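Long-range contacts in transcription initiation factor tfiid subunit 72/90-100 KDA (Encephalitozoon cuniculi, PDB 2J4B), which belongs, as TAF5, to the TFIID complex and probably helps mediate regulation of RNA polymerase II transcription, here represented by its N-terminal domain: residues A[13-18]-A[108-113]; A[39-44]-A[55-60]; A[102-107]-A[132-137]. All blocks are in the same frame, centred on the assembly; numbering follows the deposited sequence.

Contact 1: residues A[13-18]-A[108-113]; sequences VSLKTW and DLLINF
Trp18 and Phe113 form a face-to-face aromatic stack in a partly buried contact between helix 8-21 and helix 104-116, the first and the second-to-last helices of the domain. The two segments run roughly antiparallel, at 142°, and their axes come no closer than 11.8 Å, a wide spacing that the two rings bridge. The five-membered ring of Trp18 and the phenyl ring of Phe113 have centroids 3.8 Å apart and planes only 13° from parallel. Both side chains hold CG anti to the backbone N (chi1 176° in each), and they reach across from opposite helices and slide past one another in opposite senses. Each ring therefore covers the CB of its partner with its face: Trp18 CB sits over the phenyl ring, 3.9 Å from its centroid, and Phe113 CB sits over the six-membered ring of the indole at the same distance. Farther out along the indole, CH2 comes to 3.6 Å from the backbone O of Leu109, while Leu109 CB lies at the ring edge, in its plane. Alongside the stack, the branch tips Leu15 CD1 and Leu110 CD1 meet at 4.0 Å, and Leu15 CD1 also approaches Phe113 CE2. No hydrogen bond spans the segments. Leu30 of helix 24-30 packs against both Trp18 and Leu110, and Leu33 lies against Leu15 and Leu110, so the apolar layer extends to the next part of the fold. This interhelical aromatic stack, between roughly antiparallel helices far apart in sequence, ties helix 8-21 to helix 104-116 in the mostly helical NTD2 domain of TAF5.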
loop_
_atom_site.group_PDB
_atom_site.type_symbol
_atom_site.label_atom_id
_atom_site.label_comp_id
_atom_site.label_asym_id
_atom_site.label_seq_id
_atom_site.Cartn_x
_atom_site.Cartn_y
_atom_site.Cartn_z
ATOM N N VAL A 13 1.387 -8.698 4.033
ATOM C CA VAL A 13 0.729 -9.549 5.029
ATOM C C VAL A 13 1.233 -9.327 6.457
ATOM O O VAL A 13 0.446 -9.178 7.383
ATOM C CB VAL A 13 0.932 -11.049 4.693
ATOM C CG1 VAL A 13 0.345 -11.922 5.795
ATOM C CG2 VAL A 13 0.313 -11.394 3.323
ATOM N N SER A 14 2.547 -9.333 6.632
ATOM C CA SER A 14 3.160 -9.195 7.954
ATOM C C SER A 14 2.839 -7.826 8.589
ATOM O O SER A 14 2.621 -7.724 9.805
ATOM C CB SER A 14 4.671 -9.417 7.840
ATOM O OG SER A 14 5.389 -8.586 8.734
ATOM N N LEU A 15 2.797 -6.787 7.759
ATOM C CA LEU A 15 2.283 -5.487 8.174
ATOM C C LEU A 15 0.793 -5.555 8.490
ATOM O O LEU A 15 0.353 -5.120 9.542
ATOM C CB LEU A 15 2.523 -4.449 7.088
ATOM C CG LEU A 15 1.917 -3.066 7.345
ATOM C CD1 LEU A 15 2.423 -2.446 8.647
ATOM C CD2 LEU A 15 2.190 -2.177 6.141
ATOM N N LYS A 16 0.014 -6.106 7.572
ATOM C CA LYS A 16 -1.418 -6.285 7.794
ATOM C C LYS A 16 -1.715 -6.981 9.126
ATOM O O LYS A 16 -2.590 -6.551 9.866
ATOM C CB LYS A 16 -2.028 -7.083 6.647
ATOM C CG LYS A 16 -3.530 -7.263 6.737
ATOM C CD LYS A 16 -4.054 -8.078 5.560
ATOM C CE LYS A 16 -5.408 -8.664 5.863
ATOM N NZ LYS A 16 -5.820 -9.651 4.837
ATOM N N THR A 17 -0.978 -8.044 9.428
ATOM C CA THR A 17 -1.215 -8.829 10.633
ATOM C C THR A 17 -0.847 -8.057 11.903
ATOM O O THR A 17 -1.467 -8.238 12.966
ATOM C CB THR A 17 -0.412 -10.145 10.587
ATOM O OG1 THR A 17 -0.713 -10.841 9.365
ATOM C CG2 THR A 17 -0.733 -11.013 11.783
ATOM N N TRP A 18 0.168 -7.204 11.785
ATOM C CA TRP A 18 0.611 -6.376 12.902
ATOM C C TRP A 18 -0.432 -5.308 13.193
ATOM O O TRP A 18 -0.843 -5.128 14.335
ATOM C CB TRP A 18 1.970 -5.756 12.586
ATOM C CG TRP A 18 2.478 -4.810 13.624
ATOM C CD1 TRP A 18 3.120 -5.128 14.782
ATOM C CD2 TRP A 18 2.401 -3.370 13.581
ATOM N NE1 TRP A 18 3.442 -3.981 15.468
ATOM C CE2 TRP A 18 3.014 -2.889 14.753
ATOM C CE3 TRP A 18 1.877 -2.450 12.660
ATOM C CZ2 TRP A 18 3.116 -1.521 15.039
ATOM C CZ3 TRP A 18 1.977 -1.099 12.936
ATOM C CH2 TRP A 18 2.592 -0.643 14.127
ATOM N N ASP A 108 4.964 6.595 15.043
ATOM C CA ASP A 108 6.163 6.073 15.687
ATOM C C ASP A 108 6.126 4.534 15.800
ATOM O O ASP A 108 7.081 3.840 15.421
ATOM C CB ASP A 108 6.387 6.741 17.037
ATOM C CG ASP A 108 7.825 6.647 17.488
ATOM O OD1 ASP A 108 8.332 5.517 17.639
ATOM O OD2 ASP A 108 8.475 7.694 17.674
ATOM N N LEU A 109 5.022 3.989 16.283
ATOM C CA LEU A 109 4.866 2.541 16.295
ATOM C C LEU A 109 5.108 1.957 14.902
ATOM O O LEU A 109 5.810 0.946 14.766
ATOM C CB LEU A 109 3.486 2.144 16.837
ATOM C CG LEU A 109 3.375 2.351 18.356
ATOM C CD1 LEU A 109 1.918 2.365 18.818
ATOM C CD2 LEU A 109 4.189 1.299 19.134
ATOM N N LEU A 110 4.546 2.603 13.875
ATOM C CA LEU A 110 4.612 2.102 12.490
ATOM C C LEU A 110 6.029 2.023 11.946
ATOM O O LEU A 110 6.371 1.062 11.274
ATOM C CB LEU A 110 3.765 2.970 11.547
ATOM C CG LEU A 110 3.883 2.688 10.032
ATOM C CD1 LEU A 110 3.278 1.301 9.655
ATOM C CD2 LEU A 110 3.253 3.790 9.234
ATOM N N ILE A 111 6.853 3.026 12.232
ATOM C CA ILE A 111 8.211 3.078 11.668
ATOM C C ILE A 111 9.151 2.179 12.456
ATOM O O ILE A 111 10.034 1.548 11.886
ATOM C CB ILE A 111 8.801 4.521 11.622
ATOM C CG1 ILE A 111 7.831 5.500 10.953
ATOM C CG2 ILE A 111 10.108 4.519 10.853
ATOM C CD1 ILE A 111 7.663 5.272 9.501
ATOM N N ASN A 112 8.947 2.132 13.768
ATOM C CA ASN A 112 9.641 1.179 14.625
ATOM C C ASN A 112 9.410 -0.230 14.102
ATOM O O ASN A 112 10.339 -1.016 13.955
ATOM C CB ASN A 112 9.144 1.283 16.078
ATOM C CG ASN A 112 9.560 2.581 16.768
ATOM O OD1 ASN A 112 10.431 3.302 16.300
ATOM N ND2 ASN A 112 8.929 2.876 17.891
ATOM N N PHE A 113 8.164 -0.554 13.798
ATOM C CA PHE A 113 7.842 -1.896 13.286
ATOM C C PHE A 113 8.538 -2.207 11.955
ATOM O O PHE A 113 9.121 -3.278 11.781
ATOM C CB PHE A 113 6.325 -2.064 13.121
ATOM C CG PHE A 113 5.951 -3.363 12.527
ATOM C CD1 PHE A 113 6.072 -4.528 13.263
ATOM C CD2 PHE A 113 5.534 -3.444 11.222
ATOM C CE1 PHE A 113 5.762 -5.732 12.710
ATOM C CE2 PHE A 113 5.232 -4.662 10.662
ATOM C CZ PHE A 113 5.331 -5.794 11.401
#

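Contact 2: residues A[39-44]-A[55-60]; sequences IHIYFD and KEFFEK
Aromatic contacts dominate between Tyr42 and Phe58, which face each other from helices 34-47 and 51-61. Their ring centroids are 4.4 Å apart and the planes are inclined at 40°, an oblique pairing in which Phe58 CD1 rests above the centre of the tyrosine ring. Phe58 CB also closes to 3.4 Å from Tyr42 CE1, so the phenylalanine covers the ring with its stem as well as its ring. Both side chains set CG anti to the backbone N (chi1 -175° for Tyr42), which carries them into the space between the helices.

A CH-pi contact lies alongside. The methyl Ile41 CG2 stands over one face of Phe57, 3.8 Å from the ring centroid and displaced toward the rim, and the two side chains cross at about a right angle. Ile41 CB adds contacts at CE2 and CZ, and CD1 one at CZ, along the rim of the same ring.

Looser apolar packing completes the interface: Ile39 CD1 comes to 4.4 Å from Phe58 CE1, at the edge of that ring. At the edge of the Tyr42 ring lies the backbone N of Lys55. No hydrogen bond joins the segments, and the Tyr42 hydroxyl instead makes a weak one to Ile78 O.

The axes approach to 9.5 Å and run antiparallel at 162°, as expected for consecutive helices joined by a short turn. Around this helical hairpin, Tyr12 of helix 8-21 meets Phe57 edge-to-face and also touches Ile41, whereas Phe75 of helix 69-75 packs on Ile39 and Phe58.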
loop_
_atom_site.group_PDB
_atom_site.type_symbol
_atom_site.label_atom_id
_atom_site.label_comp_id
_atom_site.label_asym_id
_atom_site.label_seq_id
_atom_site.Cartn_x
_atom_site.Cartn_y
_atom_site.Cartn_z
ATOM N N ILE A 39 -1.975 -1.269 -3.940
ATOM C CA ILE A 39 -1.943 -0.908 -5.353
ATOM C C ILE A 39 -0.502 -0.909 -5.806
ATOM O O ILE A 39 -0.169 -1.442 -6.860
ATOM C CB ILE A 39 -2.570 0.489 -5.593
ATOM C CG1 ILE A 39 -4.080 0.443 -5.314
ATOM C CG2 ILE A 39 -2.308 0.972 -7.021
ATOM C CD1 ILE A 39 -4.831 -0.600 -6.127
ATOM N N HIS A 40 0.366 -0.329 -4.984
ATOM C CA HIS A 40 1.763 -0.197 -5.361
ATOM C C HIS A 40 2.436 -1.547 -5.571
ATOM O O HIS A 40 3.278 -1.684 -6.454
ATOM C CB HIS A 40 2.535 0.654 -4.350
ATOM C CG HIS A 40 2.522 2.110 -4.669
ATOM N ND1 HIS A 40 3.045 2.618 -5.836
ATOM C CD2 HIS A 40 2.040 3.170 -3.979
ATOM C CE1 HIS A 40 2.895 3.929 -5.850
ATOM N NE2 HIS A 40 2.284 4.289 -4.733
ATOM N N ILE A 41 2.102 -2.525 -4.743
ATOM C CA ILE A 41 2.592 -3.898 -4.952
ATOM C C ILE A 41 2.063 -4.513 -6.260
ATOM O O ILE A 41 2.811 -5.124 -7.028
ATOM C CB ILE A 41 2.228 -4.799 -3.745
ATOM C CG1 ILE A 41 3.019 -4.328 -2.506
ATOM C CG2 ILE A 41 2.499 -6.260 -4.058
ATOM C CD1 ILE A 41 2.530 -4.926 -1.203
ATOM N N TYR A 42 0.775 -4.324 -6.509
ATOM C CA TYR A 42 0.143 -4.740 -7.747
ATOM C C TYR A 42 0.821 -4.139 -8.979
ATOM O O TYR A 42 1.141 -4.845 -9.927
ATOM C CB TYR A 42 -1.305 -4.303 -7.708
ATOM C CG TYR A 42 -2.166 -4.740 -8.870
ATOM C CD1 TYR A 42 -2.448 -6.093 -9.086
ATOM C CD2 TYR A 42 -2.746 -3.801 -9.720
ATOM C CE1 TYR A 42 -3.260 -6.500 -10.129
ATOM C CE2 TYR A 42 -3.566 -4.208 -10.776
ATOM C CZ TYR A 42 -3.815 -5.562 -10.966
ATOM O OH TYR A 42 -4.619 -5.980 -11.998
ATOM N N PHE A 43 1.019 -2.826 -8.975
ATOM C CA PHE A 43 1.693 -2.163 -10.082
ATOM C C PHE A 43 3.149 -2.625 -10.225
ATOM O O PHE A 43 3.683 -2.685 -11.344
ATOM C CB PHE A 43 1.637 -0.652 -9.893
ATOM C CG PHE A 43 0.311 -0.032 -10.262
ATOM C CD1 PHE A 43 -0.784 -0.810 -10.587
ATOM C CD2 PHE A 43 0.162 1.348 -10.255
ATOM C CE1 PHE A 43 -1.981 -0.232 -10.914
ATOM C CE2 PHE A 43 -1.050 1.937 -10.583
ATOM C CZ PHE A 43 -2.118 1.147 -10.898
ATOM N N ASP A 44 3.792 -2.955 -9.104
ATOM C CA ASP A 44 5.190 -3.387 -9.135
ATOM C C ASP A 44 5.367 -4.819 -9.688
ATOM O O ASP A 44 6.343 -5.101 -10.396
ATOM C CB ASP A 44 5.822 -3.238 -7.765
ATOM C CG ASP A 44 6.420 -1.867 -7.554
ATOM O OD1 ASP A 44 6.848 -1.269 -8.563
ATOM O OD2 ASP A 44 6.477 -1.367 -6.394
ATOM N N LYS A 55 -2.315 -10.680 -10.471
ATOM C CA LYS A 55 -3.760 -10.903 -10.413
ATOM C C LYS A 55 -4.174 -11.702 -9.183
ATOM O O LYS A 55 -5.221 -11.437 -8.597
ATOM C CB LYS A 55 -4.253 -11.593 -11.681
ATOM C CG LYS A 55 -4.054 -10.766 -12.953
ATOM C CD LYS A 55 -4.730 -11.410 -14.156
ATOM C CE LYS A 55 -4.106 -12.719 -14.534
ATOM N NZ LYS A 55 -5.141 -13.606 -15.150
ATOM N N GLU A 56 -3.348 -12.671 -8.784
ATOM C CA GLU A 56 -3.605 -13.440 -7.561
ATOM C C GLU A 56 -3.551 -12.562 -6.303
ATOM O O GLU A 56 -4.373 -12.712 -5.398
ATOM C CB GLU A 56 -2.597 -14.582 -7.405
ATOM C CG GLU A 56 -2.444 -15.470 -8.617
ATOM C CD GLU A 56 -1.965 -16.872 -8.265
ATOM O OE1 GLU A 56 -1.625 -17.105 -7.073
ATOM O OE2 GLU A 56 -1.955 -17.741 -9.178
ATOM N N PHE A 57 -2.559 -11.679 -6.235
ATOM C CA PHE A 57 -2.369 -10.821 -5.071
ATOM C C PHE A 57 -3.531 -9.834 -4.934
ATOM O O PHE A 57 -4.095 -9.647 -3.866
ATOM C CB PHE A 57 -1.044 -10.049 -5.187
ATOM C CG PHE A 57 -0.894 -8.948 -4.168
ATOM C CD1 PHE A 57 -0.447 -9.224 -2.892
ATOM C CD2 PHE A 57 -1.215 -7.643 -4.490
ATOM C CE1 PHE A 57 -0.313 -8.211 -1.944
ATOM C CE2 PHE A 57 -1.097 -6.628 -3.558
ATOM C CZ PHE A 57 -0.641 -6.913 -2.279
ATOM N N PHE A 58 -3.856 -9.198 -6.049
ATOM C CA PHE A 58 -4.960 -8.268 -6.133
ATOM C C PHE A 58 -6.258 -8.927 -5.652
ATOM O O PHE A 58 -6.917 -8.448 -4.729
ATOM C CB PHE A 58 -5.099 -7.809 -7.586
ATOM C CG PHE A 58 -6.048 -6.673 -7.775
ATOM C CD1 PHE A 58 -5.620 -5.365 -7.645
ATOM C CD2 PHE A 58 -7.366 -6.905 -8.089
ATOM C CE1 PHE A 58 -6.499 -4.313 -7.828
ATOM C CE2 PHE A 58 -8.242 -5.864 -8.265
ATOM C CZ PHE A 58 -7.812 -4.569 -8.131
ATOM N N GLU A 59 -6.618 -10.039 -6.272
ATOM C CA GLU A 59 -7.852 -10.735 -5.939
ATOM C C GLU A 59 -7.912 -11.164 -4.478
ATOM O O GLU A 59 -8.983 -11.166 -3.878
ATOM C CB GLU A 59 -8.024 -11.967 -6.839
ATOM C CG GLU A 59 -8.256 -11.650 -8.305
ATOM C CD GLU A 59 -9.447 -10.739 -8.537
ATOM O OE1 GLU A 59 -10.509 -10.961 -7.917
ATOM O OE2 GLU A 59 -9.319 -9.796 -9.350
ATOM N N LYS A 60 -6.769 -11.534 -3.912
ATOM C CA LYS A 60 -6.730 -12.072 -2.562
ATOM C C LYS A 60 -7.031 -11.001 -1.528
ATOM O O LYS A 60 -7.869 -11.204 -0.657
ATOM C CB LYS A 60 -5.370 -12.708 -2.281
ATOM C CG LYS A 60 -5.243 -13.297 -0.879
ATOM C CD LYS A 60 -3.916 -14.016 -0.668
ATOM C CE LYS A 60 -3.894 -15.372 -1.337
ATOM N NZ LYS A 60 -3.601 -15.272 -2.799
#

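Contact 3: residues A[102-107]-A[132-137]; sequences MGRYAF and IKVYVG
Val134 presses its methyl CG2 squarely onto one face of the Phe107 ring, 3.6 Å from the centroid and only 8° off the ring normal. CG of Phe107 is anti to its backbone N (chi1 -176°), which swings the ring from the first turn of helix 104-116 down against the strand. Ile132 CG2 adds a looser contact with Phe107 CD1 and meets Met102 CG at 4.0 Å, extending the apolar patch along strand 130-135. The other methyl of Val134, CG1, reaches back to Arg104 CA at 3.7 Å. At the exposed rim, Arg104 sets CB 3.5 Å from Tyr135 O and CG 4.4 Å from Val136 CG2.

Beneath this patch the two strands pair in parallel, Met102 opposite Val134 and Gly103 opposite Tyr135. They are joined through helices 104-116 and 120-129, a beta-alpha-alpha-beta crossover in which Gly103 ends the first strand and serves as N-cap of the helix that follows.

Met102 supplies two backbone hydrogen bonds. Its N donates to Lys133 O (3.0 Å), and its O accepts from Tyr135 N (2.7 Å) in a nearly straight line with the carbonyl. The same oxygen also has a CA-H...O contact from Val134. Farther along, Lys133 continues the pairing to Leu100, and Gly103 N is hydrogen-bonded to the carboxylate oxygen OD2 of Asp29.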
loop_
_atom_site.group_PDB
_atom_site.type_symbol
_atom_site.label_atom_id
_atom_site.label_comp_id
_atom_site.label_asym_id
_atom_site.label_seq_id
_atom_site.Cartn_x
_atom_site.Cartn_y
_atom_site.Cartn_z
ATOM N N MET A 102 -1.710 10.839 10.114
ATOM C CA MET A 102 -1.447 9.947 11.250
ATOM C C MET A 102 -1.146 10.734 12.511
ATOM O O MET A 102 -0.560 11.802 12.434
ATOM C CB MET A 102 -0.213 9.087 10.976
ATOM C CG MET A 102 -0.413 8.054 9.948
ATOM S SD MET A 102 0.839 6.771 9.997
ATOM C CE MET A 102 0.403 5.959 8.453
ATOM N N GLY A 103 -1.530 10.196 13.664
ATOM C CA GLY A 103 -1.106 10.743 14.938
ATOM C C GLY A 103 0.358 10.411 15.149
ATOM O O GLY A 103 0.886 9.500 14.510
ATOM N N ARG A 104 1.015 11.136 16.045
ATOM C CA ARG A 104 2.439 10.959 16.297
ATOM C C ARG A 104 2.777 9.572 16.832
ATOM O O ARG A 104 3.825 9.027 16.509
ATOM C CB ARG A 104 2.955 12.001 17.299
ATOM C CG ARG A 104 4.473 12.257 17.197
ATOM C CD ARG A 104 5.212 12.358 18.564
ATOM N NE ARG A 104 4.431 13.006 19.615
ATOM C CZ ARG A 104 4.908 13.332 20.819
ATOM N NH1 ARG A 104 6.179 13.077 21.137
ATOM N NH2 ARG A 104 4.111 13.914 21.714
ATOM N N TYR A 105 1.901 8.999 17.652
ATOM C CA TYR A 105 2.166 7.686 18.230
ATOM C C TYR A 105 2.040 6.527 17.210
ATOM O O TYR A 105 2.935 5.706 17.092
ATOM C CB TYR A 105 1.247 7.447 19.421
ATOM C CG TYR A 105 1.387 8.489 20.498
ATOM C CD1 TYR A 105 2.605 8.704 21.122
ATOM C CD2 TYR A 105 0.301 9.274 20.884
ATOM C CE1 TYR A 105 2.743 9.666 22.096
ATOM C CE2 TYR A 105 0.432 10.233 21.868
ATOM C CZ TYR A 105 1.660 10.426 22.465
ATOM O OH TYR A 105 1.819 11.386 23.448
ATOM N N ALA A 106 0.919 6.461 16.496
ATOM C CA ALA A 106 0.724 5.477 15.423
ATOM C C ALA A 106 1.886 5.508 14.436
ATOM O O ALA A 106 2.429 4.456 14.051
ATOM C CB ALA A 106 -0.586 5.742 14.689
ATOM N N PHE A 107 2.256 6.716 14.021
ATOM C CA PHE A 107 3.421 6.896 13.175
ATOM C C PHE A 107 4.650 6.231 13.806
ATOM O O PHE A 107 5.306 5.405 13.177
ATOM C CB PHE A 107 3.694 8.389 12.945
ATOM C CG PHE A 107 4.834 8.668 12.007
ATOM C CD1 PHE A 107 4.739 8.346 10.658
ATOM C CD2 PHE A 107 5.995 9.276 12.467
ATOM C CE1 PHE A 107 5.780 8.633 9.783
ATOM C CE2 PHE A 107 7.034 9.560 11.614
ATOM C CZ PHE A 107 6.939 9.236 10.273
ATOM N N ILE A 132 2.856 11.587 4.242
ATOM C CA ILE A 132 2.233 11.409 5.552
ATOM C C ILE A 132 2.351 12.691 6.392
ATOM O O ILE A 132 3.445 13.123 6.715
ATOM C CB ILE A 132 2.865 10.235 6.334
ATOM C CG1 ILE A 132 2.833 8.938 5.506
ATOM C CG2 ILE A 132 2.157 10.027 7.680
ATOM C CD1 ILE A 132 3.517 7.708 6.192
ATOM N N LYS A 133 1.212 13.294 6.724
ATOM C CA LYS A 133 1.162 14.373 7.687
ATOM C C LYS A 133 1.056 13.836 9.107
ATOM O O LYS A 133 0.033 13.252 9.477
ATOM C CB LYS A 133 -0.024 15.278 7.415
ATOM C CG LYS A 133 -0.160 16.381 8.467
ATOM C CD LYS A 133 -1.195 17.390 8.081
ATOM C CE LYS A 133 -1.746 18.062 9.305
ATOM N NZ LYS A 133 -0.658 18.501 10.192
ATOM N N VAL A 134 2.097 14.053 9.913
ATOM C CA VAL A 134 2.144 13.504 11.278
ATOM C C VAL A 134 1.626 14.556 12.246
ATOM O O VAL A 134 2.282 15.571 12.468
ATOM C CB VAL A 134 3.574 13.047 11.670
ATOM C CG1 VAL A 134 3.621 12.523 13.113
ATOM C CG2 VAL A 134 4.091 11.999 10.701
ATOM N N TYR A 135 0.426 14.334 12.784
ATOM C CA TYR A 135 -0.176 15.275 13.724
ATOM C C TYR A 135 0.534 15.151 15.046
ATOM O O TYR A 135 0.616 14.052 15.598
ATOM C CB TYR A 135 -1.685 15.053 13.944
ATOM C CG TYR A 135 -2.187 15.963 15.042
ATOM C CD1 TYR A 135 -2.481 17.304 14.792
ATOM C CD2 TYR A 135 -2.271 15.519 16.355
ATOM C CE1 TYR A 135 -2.885 18.147 15.811
ATOM C CE2 TYR A 135 -2.678 16.370 17.382
ATOM C CZ TYR A 135 -2.970 17.668 17.104
ATOM O OH TYR A 135 -3.363 18.487 18.130
ATOM N N VAL A 136 1.025 16.286 15.554
ATOM C CA VAL A 136 1.810 16.314 16.786
ATOM C C VAL A 136 1.073 17.048 17.887
ATOM O O VAL A 136 0.519 18.131 17.662
ATOM C CB VAL A 136 3.153 17.030 16.587
ATOM C CG1 VAL A 136 3.894 17.124 17.906
ATOM C CG2 VAL A 136 3.978 16.315 15.554
ATOM N N GLY A 137 1.080 16.469 19.082
ATOM C CA GLY A 137 0.526 17.145 20.266
ATOM C C GLY A 137 -0.200 16.176 21.180
ATOM O O GLY A 137 -0.222 14.970 20.898
#

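Contact 2 is buried, contact 1 is partly buried and contact 3 lies at the surface, its centre about 18 Å from the centre of the chain. Contacts 2 and 3 fall on opposite sides of that centre. Contact 2 joins neighbouring helices and is nested in the loop closed by contact 1, which ties together helices far apart in sequence. Both helix pairs rely on aromatic and aliphatic packing without hydrogen bonds between their segments, whereas contact 3 adds backbone bonding between two short strands. Helix 104-116 serves contacts 1 and 3, which touch through their side chains where Leu110 CD2 meets Met102 CE at 3.7 Å.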